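Local coordinates for BDI-0842-like domain-containing protein (Parabacteroides distasonis, PDB 4JM1) that is of unknown function but adopts a small alpha/beta fold resembling the prodomain of alpha-lytic protease, at residues D3-T8 against S42-E47. Numbering follows the deposited sequence. Where two conformers were deposited one is given.
With EDO (1,2-ethanediol), chain C.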
# COMPACT_ATOMS: atom_id res chain seq x y z
N ASP A 3 10.41 -5.53 -3.11
CA ASP A 3 10.72 -6.16 -1.81
C ASP A 3 11.58 -5.28 -0.90
O ASP A 3 11.34 -5.23 0.29
CB ASP A 3 11.43 -7.51 -1.96
CG ASP A 3 10.51 -8.63 -2.47
OD1 ASP A 3 9.28 -8.45 -2.60
OD2 ASP A 3 11.04 -9.74 -2.73
N LYS A 4 12.60 -4.63 -1.44
CA LYS A 4 13.47 -3.82 -0.59
C LYS A 4 12.72 -2.63 -0.00
O LYS A 4 12.87 -2.31 1.19
CB LYS A 4 14.74 -3.40 -1.32
CG LYS A 4 15.60 -4.68 -1.58
CD LYS A 4 16.94 -4.49 -2.20
CE LYS A 4 17.64 -5.88 -2.26
NZ LYS A 4 18.95 -5.83 -2.95
N TYR A 5 11.91 -1.99 -0.84
CA TYR A 5 11.08 -0.88 -0.35
C TYR A 5 10.08 -1.34 0.72
O TYR A 5 10.00 -0.73 1.78
CB TYR A 5 10.38 -0.17 -1.52
CG TYR A 5 9.51 0.98 -1.07
CD1 TYR A 5 10.05 2.13 -0.51
CD2 TYR A 5 8.12 0.90 -1.14
CE1 TYR A 5 9.24 3.16 -0.06
CE2 TYR A 5 7.32 1.93 -0.70
CZ TYR A 5 7.86 3.04 -0.13
OH TYR A 5 7.07 4.07 0.31
N ILE A 6 9.37 -2.43 0.43
CA ILE A 6 8.41 -2.97 1.39
C ILE A 6 9.12 -3.29 2.72
O ILE A 6 8.60 -2.98 3.81
CB ILE A 6 7.71 -4.22 0.81
CG1 ILE A 6 6.71 -3.78 -0.27
CG2 ILE A 6 6.97 -5.02 1.93
CD1 ILE A 6 6.15 -4.91 -1.08
N ASP A 7 10.29 -3.92 2.62
CA ASP A 7 11.03 -4.27 3.84
C ASP A 7 11.55 -3.08 4.63
O ASP A 7 11.90 -3.21 5.81
CB ASP A 7 12.12 -5.32 3.56
CG ASP A 7 11.57 -6.66 3.11
OD1 ASP A 7 10.34 -6.91 3.26
OD2 ASP A 7 12.38 -7.48 2.60
N THR A 8 11.63 -1.91 3.99
CA THR A 8 12.02 -0.68 4.67
C THR A 8 10.84 0.03 5.33
O THR A 8 11.00 0.61 6.40
CB THR A 8 12.77 0.23 3.71
OG1 THR A 8 13.96 -0.44 3.27
CG2 THR A 8 13.18 1.55 4.36
N SER A 42 -1.12 8.87 -2.06
CA SER A 42 -0.33 9.59 -3.04
C SER A 42 1.10 9.81 -2.55
O SER A 42 2.06 9.73 -3.32
CB SER A 42 -0.99 10.93 -3.41
OG SER A 42 -0.16 11.64 -4.31
N GLN A 43 1.25 10.07 -1.26
CA GLN A 43 2.60 10.23 -0.69
C GLN A 43 3.41 8.93 -0.77
O GLN A 43 4.60 8.96 -1.12
CB GLN A 43 2.53 10.74 0.75
CG GLN A 43 1.95 12.15 0.87
CD GLN A 43 2.93 13.19 0.42
OE1 GLN A 43 2.85 13.74 -0.69
NE2 GLN A 43 3.90 13.45 1.27
N PHE A 44 2.78 7.81 -0.45
CA PHE A 44 3.43 6.53 -0.58
C PHE A 44 3.80 6.22 -2.04
O PHE A 44 4.86 5.68 -2.34
CB PHE A 44 2.58 5.41 -0.02
CG PHE A 44 2.84 5.10 1.43
CD1 PHE A 44 4.08 4.62 1.84
CD2 PHE A 44 1.83 5.20 2.37
CE1 PHE A 44 4.33 4.31 3.16
CE2 PHE A 44 2.06 4.88 3.71
CZ PHE A 44 3.31 4.44 4.11
N LEU A 45 2.89 6.54 -2.97
CA LEU A 45 3.20 6.26 -4.39
C LEU A 45 4.42 7.06 -4.84
O LEU A 45 5.31 6.53 -5.48
CB LEU A 45 1.99 6.57 -5.27
CG LEU A 45 2.10 6.30 -6.77
CD1 LEU A 45 2.49 4.85 -7.08
CD2 LEU A 45 0.80 6.73 -7.49
N GLU A 46 4.46 8.33 -4.47
CA GLU A 46 5.61 9.16 -4.82
C GLU A 46 6.90 8.63 -4.20
O GLU A 46 7.96 8.60 -4.84
CB GLU A 46 5.36 10.62 -4.38
CG GLU A 46 6.49 11.62 -4.69
CD GLU A 46 6.18 13.06 -4.24
OE1 GLU A 46 4.98 13.44 -4.18
OE2 GLU A 46 7.14 13.82 -3.96
N GLU A 47 6.84 8.22 -2.94
CA GLU A 47 8.02 7.71 -2.26
C GLU A 47 8.50 6.41 -2.87
O GLU A 47 9.70 6.24 -3.06
CB GLU A 47 7.72 7.50 -0.80
CG GLU A 47 8.92 7.14 0.03
CD GLU A 47 8.58 6.99 1.51
OE1 GLU A 47 8.07 5.91 1.93
OE2 GLU A 47 8.76 8.01 2.24
C1 EDO C . 3.94 8.42 3.96
O1 EDO C . 4.37 8.15 5.31
C2 EDO C . 5.07 8.23 2.97
O2 EDO C . 6.22 8.99 3.40
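Tyr5 of helix 3-9 reaches across to Glu47 and Phe44 of helix 38-50, joining the two helices of a small alpha/beta fold like that of the alpha-lytic protease prodomain, beside its four-stranded mixed sheet. The backbones stay well separated: the closest CA atoms, those of Tyr5 and Glu47, are 9.3 Å apart, so side chains alone bridge the gap and the buried surface amounts to just 140 Å².

The polar part is a short hydrogen bond, with Tyr5 OH donating to Glu47 OE1 at 2.6 Å. The hydroxyl meets OE1 on the anti side, 15° out of the carboxylate plane, while OE1 itself lies at the edge of the phenol ring and near its plane. Ring and carboxylate are turned 73° against each other. With CG anti to the backbone N and beside the carbonyl carbon (chi1 180°), the Tyr5 ring carries OH across to helix 38-50. The other carboxylate oxygen, Glu47 OE2, accepts a bond of 3.0 Å from O2 of a 1,2-ethanediol probably left from crystallisation. Replacing Glu47 by an alanine would probably leave the hydroxyl of the buried Tyr5 without this acceptor and the phenol ring less firmly fixed.

The van der Waals part brings the Tyr5 hydroxyl to the edge of Phe44, whose side chain crosses that of Tyr5 at about a right angle. One Phe44 face is covered by the diol, with C1 3.9 Å above the plane and over the ring centre. Val59 and Ile61 of strand 58-63 and Ile27 of strand 24-29 also touch Phe44, while Leu25 packs on Tyr5; the helix-to-helix contact therefore also packs against the sheet. Near the plane of the Phe44 ring, Tyr5 OH lies 3.4 Å from Phe44 CD1.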